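Leucine aminopeptidase A1, chloroplastic (Solanum lycopersicum, PDB 5D8N) removes N-terminal amino acids, preferably leucine, from peptides as a magnesium-dependent homohexameric M17 aminopeptidase and also acts as a protein-folding chaperone. Local coordinates at residues H350-A355 / I397-Q402; L390-A395 / L485-F490. The protein carries 1 engineered substitution. All coordinates share one frame; numbering follows the deposited sequence.

Contact 1: residues H350-A355 / I397-Q402; sequences HFIVAA and IYACNQ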
ATOM      1  N   HIS A 350      43.099   1.374  14.972  1.00 21.37           N
ATOM      2  CA  HIS A 350      42.064   2.009  15.780  1.00 21.37           C
ATOM      3  C   HIS A 350      40.698   1.414  15.462  1.00 20.37           C
ATOM      4  O   HIS A 350      40.350   1.230  14.287  1.00 20.69           O
ATOM      5  CB  HIS A 350      42.063   3.500  15.482  1.00 21.89           C
ATOM      6  CG  HIS A 350      43.342   4.169  15.857  1.00 22.08           C
ATOM      7  ND1 HIS A 350      43.485   4.886  17.020  1.00 24.80           N
ATOM      8  CD2 HIS A 350      44.530   4.245  15.220  1.00 24.24           C
ATOM      9  CE1 HIS A 350      44.733   5.301  17.128  1.00 27.89           C
ATOM     10  NE2 HIS A 350      45.365   4.985  16.013  1.00 26.20           N
ATOM     11  N   PHE A 351      40.022   0.946  16.503  1.00 19.50           N
ATOM     12  CA  PHE A 351      38.687   0.379  16.363  1.00 19.88           C
ATOM     13  C   PHE A 351      37.668   1.356  16.942  1.00 19.17           C
ATOM     14  O   PHE A 351      37.738   1.704  18.123  1.00 19.37           O
ATOM     15  CB  PHE A 351      38.574  -0.961  17.096  1.00 20.62           C
ATOM     16  CG  PHE A 351      39.661  -1.939  16.794  1.00 20.15           C
ATOM     17  CD1 PHE A 351      40.920  -1.808  17.378  1.00 21.14           C
ATOM     18  CD2 PHE A 351      39.455  -2.958  15.891  1.00 21.09           C
ATOM     19  CE1 PHE A 351      41.901  -2.748  17.118  1.00 21.71           C
ATOM     20  CE2 PHE A 351      40.464  -3.841  15.546  1.00 21.25           C
ATOM     21  CZ  PHE A 351      41.691  -3.744  16.158  1.00 20.85           C
ATOM     22  N   ILE A 352      36.755   1.840  16.103  1.00 19.64           N
ATOM     23  CA  ILE A 352      35.886   2.962  16.466  1.00 19.54           C
ATOM     24  C   ILE A 352      34.411   2.667  16.219  1.00 18.92           C
ATOM     25  O   ILE A 352      34.053   2.226  15.137  1.00 19.27           O
ATOM     26  CB  ILE A 352      36.327   4.202  15.685  1.00 19.96           C
ATOM     27  CG1 ILE A 352      37.706   4.655  16.166  1.00 21.89           C
ATOM     28  CG2 ILE A 352      35.326   5.328  15.852  1.00 22.01           C
ATOM     29  CD1 ILE A 352      38.439   5.520  15.176  1.00 22.15           C
ATOM     30  N   VAL A 353      33.603   2.774  17.270  1.00 18.05           N
ATOM     31  CA  VAL A 353      32.170   2.560  17.199  1.00 18.53           C
ATOM     32  C   VAL A 353      31.419   3.646  17.965  1.00 20.22           C
ATOM     33  O   VAL A 353      31.581   3.788  19.181  1.00 18.72           O
ATOM     34  CB  VAL A 353      31.763   1.212  17.807  1.00 19.26           C
ATOM     35  CG1 VAL A 353      30.247   1.065  17.787  1.00 18.62           C
ATOM     36  CG2 VAL A 353      32.379   0.059  17.022  1.00 19.53           C
ATOM     37  N   ALA A 354      30.617   4.426  17.243  1.00 21.47           N
ATOM     38  CA  ALA A 354      29.739   5.402  17.875  1.00 19.91           C
ATOM     39  C   ALA A 354      28.410   4.750  18.233  1.00 19.01           C
ATOM     40  O   ALA A 354      27.502   4.631  17.386  1.00 18.47           O
ATOM     41  CB  ALA A 354      29.525   6.592  16.957  1.00 21.22           C
ATOM     42  N   ALA A 355      28.346   4.221  19.451  1.00 16.86           N
ATOM     43  CA  ALA A 355      27.241   3.370  19.847  1.00 17.59           C
ATOM     44  C   ALA A 355      26.091   4.177  20.467  1.00 18.02           C
ATOM     45  O   ALA A 355      26.287   5.103  21.255  1.00 18.28           O
ATOM     46  CB  ALA A 355      27.721   2.328  20.839  1.00 17.49           C
ATOM     47  N   ILE A 397      34.986  11.222  11.010  1.00 18.51           N
ATOM     48  CA  ILE A 397      35.751  12.432  11.295  1.00 18.76           C
ATOM     49  C   ILE A 397      36.709  12.115  12.430  1.00 19.85           C
ATOM     50  O   ILE A 397      37.880  12.438  12.341  1.00 20.32           O
ATOM     51  CB  ILE A 397      34.822  13.590  11.687  1.00 19.29           C
ATOM     52  CG1 ILE A 397      34.040  14.061  10.457  1.00 19.55           C
ATOM     53  CG2 ILE A 397      35.609  14.766  12.243  1.00 21.32           C
ATOM     54  CD1 ILE A 397      32.748  14.804  10.780  1.00 20.49           C
ATOM     55  N   TYR A 398      36.233  11.421  13.463  1.00 19.05           N
ATOM     56  CA  TYR A 398      37.086  11.054  14.583  1.00 20.65           C
ATOM     57  C   TYR A 398      38.233  10.164  14.136  1.00 22.51           C
ATOM     58  O   TYR A 398      39.387  10.359  14.509  1.00 21.59           O
ATOM     59  CB  TYR A 398      36.262  10.304  15.627  1.00 21.52           C
ATOM     60  CG  TYR A 398      37.010   9.979  16.895  1.00 24.07           C
ATOM     61  CD1 TYR A 398      37.701   8.800  17.030  1.00 22.40           C
ATOM     62  CD2 TYR A 398      37.048  10.875  17.948  1.00 26.82           C
ATOM     63  CE1 TYR A 398      38.410   8.514  18.179  1.00 21.93           C
ATOM     64  CE2 TYR A 398      37.699  10.570  19.139  1.00 25.84           C
ATOM     65  CZ  TYR A 398      38.407   9.399  19.229  1.00 24.74           C
ATOM     66  OH  TYR A 398      39.001   9.063  20.425  1.00 24.46           O
ATOM     67  N   ALA A 399      37.926   9.185  13.289  1.00 22.69           N
ATOM     68  CA  ALA A 399      38.975   8.322  12.766  1.00 22.32           C
ATOM     69  C   ALA A 399      40.035   9.146  12.035  1.00 22.04           C
ATOM     70  O   ALA A 399      41.248   8.902  12.181  1.00 23.77           O
ATOM     71  CB  ALA A 399      38.393   7.249  11.846  1.00 22.01           C
ATOM     72  N   CYS A 400      39.597  10.033  11.155  1.00 19.90           N
ATOM     73  CA  CYS A 400      40.556  10.854  10.427  1.00 21.47           C
ATOM     74  C   CYS A 400      41.409  11.690  11.390  1.00 23.48           C
ATOM     75  O   CYS A 400      42.581  11.890  11.148  1.00 25.32           O
ATOM     76  CB  CYS A 400      39.874  11.753   9.398  1.00 22.76           C
ATOM     77  SG  CYS A 400      39.114  10.841   8.032  1.00 26.25           S
ATOM     78  N   ASN A 401      40.826  12.122  12.502  1.00 24.31           N
ATOM     79  CA  ASN A 401      41.535  12.938  13.472  1.00 27.56           C
ATOM     80  C   ASN A 401      42.517  12.163  14.323  1.00 28.04           C
ATOM     81  O   ASN A 401      43.352  12.783  14.969  1.00 28.25           O
ATOM     82  CB  ASN A 401      40.567  13.673  14.404  1.00 27.79           C
ATOM     83  CG  ASN A 401      39.871  14.822  13.713  1.00 26.41           C
ATOM     84  OD1 ASN A 401      40.326  15.282  12.677  1.00 28.45           O
ATOM     85  ND2 ASN A 401      38.731  15.231  14.230  1.00 25.69           N
ATOM     86  N   GLN A 402      42.516  10.842  14.220  1.00 27.16           N
ATOM     87  CA  GLN A 402      43.560  10.049  14.853  1.00 24.89           C
ATOM     88  C   GLN A 402      44.826   9.970  13.974  1.00 27.40           C
ATOM     89  O   GLN A 402      45.805   9.318  14.328  1.00 24.08           O
ATOM     90  CB  GLN A 402      43.036   8.647  15.161  1.00 24.38           C
ATOM     91  CG  GLN A 402      41.803   8.592  16.036  1.00 26.93           C
ATOM     92  CD  GLN A 402      41.818   9.625  17.155  1.00 34.61           C
ATOM     93  OE1 GLN A 402      41.063  10.627  17.145  1.00 43.99           O
ATOM     94  NE2 GLN A 402      42.641   9.346  18.158  1.00 28.91           N
TER
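Ile352 reaches Ala399 and Tyr398 because its CG1 branch lies anti to its own carbonyl carbon (chi1 -68°) and chi2 is extended, so that CD1 is carried out from strand 347-358 to helix 388-401. Tyr398 answers with its CG anti to the backbone N (chi1 -175°), which brings one edge of its ring to the same methyl. This is helix-on-sheet packing in the mixed alpha/beta catalytic domain of the M17 aminopeptidases. Ile352 CD1 sits 3.7 Å from Ala399 CA and 3.8 Å from Ala399 CB; alanine suits the place because its small side chain lets the isoleucine methyl come right up to the helix backbone. The same CD1 meets Tyr398 CD1 at 3.8 Å, at the ring edge and in its plane. The tyrosine ring also packs edge-to-face with Phe279 and His281 of strand 278-284, and Ala399 touches Ala296 and Val298 of strand 293-305, so helix 388-401 bears on three adjacent strands.

Farther along, where the helix gives way to a turn, Gln402 lies over His350. Hydrogen bonds between NE2 and Glu348 OE2 and between ND1 and His281 NE2 should fix the imidazole's rotation, leaving a flat surface for the aliphatic part of the glutamine. Gln402 CB stands 4.3 Å from the His350 ring centroid, only 12° off the normal, in a CH-pi contact.

Contact 2: residues L390-A395 / L485-F490; sequences LTLADA and LFLKQF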
ATOM      1  N   LEU A 390      24.371   9.104   9.981  0.57 18.66           N
ATOM      2  CA  LEU A 390      24.707  10.296  10.750  0.57 20.64           C
ATOM      3  C   LEU A 390      25.753   9.967  11.814  0.57 19.65           C
ATOM      4  O   LEU A 390      26.643  10.769  12.086  0.57 19.35           O
ATOM      5  CB  LEU A 390      23.488  10.949  11.414  0.57 21.63           C
ATOM      6  CG  LEU A 390      22.629  11.948  10.630  0.57 23.11           C
ATOM      7  CD1 LEU A 390      22.275  11.404   9.256  0.57 23.30           C
ATOM      8  CD2 LEU A 390      21.352  12.267  11.400  0.57 24.47           C
ATOM      9  N   THR A 391      25.560   8.853  12.506  1.00 18.76           N
ATOM     10  CA  THR A 391      26.510   8.459  13.531  1.00 19.12           C
ATOM     11  C   THR A 391      27.860   8.169  12.900  1.00 19.11           C
ATOM     12  O   THR A 391      28.916   8.479  13.462  1.00 19.36           O
ATOM     13  CB  THR A 391      26.031   7.260  14.363  1.00 19.41           C
ATOM     14  OG1 THR A 391      25.991   6.062  13.576  1.00 18.41           O
ATOM     15  CG2 THR A 391      24.660   7.544  14.927  1.00 19.96           C
ATOM     16  N   LEU A 392      27.827   7.551  11.727  1.00 20.27           N
ATOM     17  CA  LEU A 392      29.081   7.270  11.020  1.00 19.82           C
ATOM     18  C   LEU A 392      29.816   8.520  10.582  1.00 19.75           C
ATOM     19  O   LEU A 392      31.041   8.531  10.524  1.00 20.66           O
ATOM     20  CB  LEU A 392      28.839   6.390   9.804  1.00 20.09           C
ATOM     21  CG  LEU A 392      28.523   4.922  10.106  1.00 22.63           C
ATOM     22  CD1 LEU A 392      28.019   4.259   8.840  1.00 23.68           C
ATOM     23  CD2 LEU A 392      29.772   4.212  10.619  1.00 24.29           C
ATOM     24  N   ALA A 393      29.077   9.570  10.251  1.00 18.98           N
ATOM     25  CA  ALA A 393      29.710  10.824   9.887  1.00 19.50           C
ATOM     26  C   ALA A 393      30.714  11.311  10.944  1.00 18.64           C
ATOM     27  O   ALA A 393      31.885  11.560  10.665  1.00 17.45           O
ATOM     28  CB  ALA A 393      28.643  11.866   9.637  1.00 19.81           C
ATOM     29  N   ASP A 394      30.265  11.357  12.189  1.00 19.01           N
ATOM     30  CA  ASP A 394      31.115  11.745  13.297  1.00 19.24           C
ATOM     31  C   ASP A 394      32.200  10.718  13.654  1.00 20.73           C
ATOM     32  O   ASP A 394      33.327  11.089  14.027  1.00 18.79           O
ATOM     33  CB  ASP A 394      30.260  12.103  14.510  1.00 19.70           C
ATOM     34  CG  ASP A 394      29.616  13.496  14.370  1.00 22.01           C
ATOM     35  OD1 ASP A 394      30.340  14.404  13.877  1.00 20.54           O
ATOM     36  OD2 ASP A 394      28.447  13.684  14.811  1.00 19.70           O
ATOM     37  N   ALA A 395      31.891   9.432  13.508  1.00 18.85           N
ATOM     38  CA  ALA A 395      32.916   8.405  13.732  1.00 18.44           C
ATOM     39  C   ALA A 395      34.041   8.478  12.708  1.00 18.94           C
ATOM     40  O   ALA A 395      35.196   8.269  13.027  1.00 20.28           O
ATOM     41  CB  ALA A 395      32.298   7.024  13.693  1.00 19.18           C
ATOM     42  N   LEU A 485      28.326   8.125  -1.036  1.00 19.39           N
ATOM     43  CA  LEU A 485      28.701   9.494  -1.352  1.00 19.51           C
ATOM     44  C   LEU A 485      28.439  10.418  -0.167  1.00 18.72           C
ATOM     45  O   LEU A 485      29.255  11.293   0.143  1.00 18.75           O
ATOM     46  CB  LEU A 485      27.927  10.004  -2.560  1.00 19.96           C
ATOM     47  CG  LEU A 485      28.226   9.358  -3.913  1.00 21.21           C
ATOM     48  CD1 LEU A 485      27.247   9.856  -4.958  1.00 24.71           C
ATOM     49  CD2 LEU A 485      29.628   9.666  -4.370  1.00 20.65           C
ATOM     50  N   PHE A 486      27.406  10.106   0.610  1.00 17.86           N
ATOM     51  CA  PHE A 486      27.144  10.826   1.846  1.00 17.49           C
ATOM     52  C   PHE A 486      28.309  10.702   2.822  1.00 17.87           C
ATOM     53  O   PHE A 486      28.816  11.696   3.341  1.00 16.33           O
ATOM     54  CB  PHE A 486      25.831  10.384   2.469  1.00 17.59           C
ATOM     55  CG  PHE A 486      25.554  10.992   3.797  1.00 17.80           C
ATOM     56  CD1 PHE A 486      26.035  10.413   4.969  1.00 18.63           C
ATOM     57  CD2 PHE A 486      24.749  12.111   3.893  1.00 19.05           C
ATOM     58  CE1 PHE A 486      25.733  10.971   6.209  1.00 18.96           C
ATOM     59  CE2 PHE A 486      24.458  12.683   5.125  1.00 18.68           C
ATOM     60  CZ  PHE A 486      25.051  12.183   6.267  1.00 18.99           C
ATOM     61  N   LEU A 487      28.741   9.471   3.053  1.00 18.83           N
ATOM     62  CA  LEU A 487      29.790   9.207   4.009  1.00 18.60           C
ATOM     63  C   LEU A 487      31.106   9.858   3.606  1.00 18.84           C
ATOM     64  O   LEU A 487      31.853  10.318   4.458  1.00 17.97           O
ATOM     65  CB  LEU A 487      29.993   7.716   4.202  1.00 17.66           C
ATOM     66  CG  LEU A 487      28.828   6.975   4.840  1.00 21.66           C
ATOM     67  CD1 LEU A 487      29.111   5.468   4.840  1.00 23.03           C
ATOM     68  CD2 LEU A 487      28.580   7.473   6.257  1.00 22.48           C
ATOM     69  N   LYS A 488      31.359   9.919   2.311  1.00 19.59           N
ATOM     70  CA  LYS A 488      32.557  10.544   1.774  1.00 20.86           C
ATOM     71  C   LYS A 488      32.702  12.005   2.195  1.00 22.85           C
ATOM     72  O   LYS A 488      33.812  12.519   2.229  1.00 23.18           O
ATOM     73  CB  LYS A 488      32.514  10.474   0.250  1.00 22.96           C
ATOM     74  CG  LYS A 488      33.756  10.985  -0.470  1.00 25.78           C
ATOM     75  CD  LYS A 488      33.657  10.687  -1.958  1.00 30.19           C
ATOM     76  CE  LYS A 488      34.801  11.261  -2.782  1.00 36.22           C
ATOM     77  NZ  LYS A 488      34.431  12.639  -3.200  1.00 50.54           N
ATOM     78  N   GLN A 489      31.594  12.684   2.467  1.00 22.25           N
ATOM     79  CA  GLN A 489      31.618  14.081   2.854  1.00 23.62           C
ATOM     80  C   GLN A 489      32.324  14.247   4.195  1.00 22.12           C
ATOM     81  O   GLN A 489      32.568  15.366   4.636  1.00 23.32           O
ATOM     82  CB  GLN A 489      30.193  14.638   2.968  1.00 25.10           C
ATOM     83  CG  GLN A 489      29.462  14.793   1.640  1.00 27.03           C
ATOM     84  CD  GLN A 489      29.952  15.982   0.852  1.00 30.28           C
ATOM     85  OE1 GLN A 489      30.207  17.058   1.402  1.00 34.86           O
ATOM     86  NE2 GLN A 489      30.197  15.762  -0.419  1.00 32.23           N
ATOM     87  N   PHE A 490      32.525  13.153   4.909  1.00 20.20           N
ATOM     88  CA  PHE A 490      33.037  13.228   6.267  1.00 21.22           C
ATOM     89  C   PHE A 490      34.403  12.583   6.415  1.00 22.15           C
ATOM     90  O   PHE A 490      34.875  12.306   7.533  1.00 23.65           O
ATOM     91  CB  PHE A 490      32.004  12.623   7.214  1.00 21.57           C
ATOM     92  CG  PHE A 490      30.668  13.273   7.091  1.00 20.89           C
ATOM     93  CD1 PHE A 490      30.436  14.524   7.652  1.00 20.14           C
ATOM     94  CD2 PHE A 490      29.698  12.722   6.276  1.00 20.02           C
ATOM     95  CE1 PHE A 490      29.267  15.201   7.388  1.00 21.09           C
ATOM     96  CE2 PHE A 490      28.487  13.365   6.083  1.00 19.93           C
ATOM     97  CZ  PHE A 490      28.285  14.630   6.598  1.00 20.28           C
TER
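Ala393 presses its CB onto the Phe490 ring, 3.6 Å from the centroid and 13° off the normal, a CH-pi contact over the centre of the face. It belongs to a helix-helix interface of the M17 catalytic domain, where helix 388-401 meets residues 485-490 at the C-terminal end of helix 479-488. A bare methyl suits position 393, since the backbones come close here, with Ala393 CA and Phe490 CA 5.5 Å apart. Beside this pair, Leu392 CB touches Leu487 CD2 at 3.7 Å; both leucines are buried, and their branched apolar chains meet at an angle. With chi1 at 175°, the Phe486 ring points away from its own backbone nitrogen and swings out toward the facing helix, where Leu390, modelled in two conformers, makes a looser contact in one of them.

In the next shell, Gln489 CB lies against the opposite face of the Phe490 ring from Ala393, and Ile397 touches that phenylalanine too. Phe486 and Leu487 both pack on Arg389, a predicted active-site residue, and Leu392 is close to Lys300, a magnesium-binding residue of this enzyme, so this apolar layer probably backs the active site. Within the second segment, Phe490 CE2 rests 3.6 Å above the plane of the Phe486 ring, toward its rim.

How the contacts relate
Following the chain from the N terminus, strand 347-358 comes first, then helix 388-401, whose earlier turns serve contact 2 and whose last turn serves contact 1, and finally helix 479-488. Contact 1 closes a loop of 41 residues between its segments and contact 2 one of 89. The two cross, because residues 390-395 fall inside the first loop while 485-490 lie beyond it. Helix 388-401 is therefore the shared element, packed on the eight-stranded sheet through one contact and on helix 479-488 through the other. The centres are about 11 Å apart, and the contacts touch directly where Ile397 CG1 lies 3.5 Å from Phe490 O.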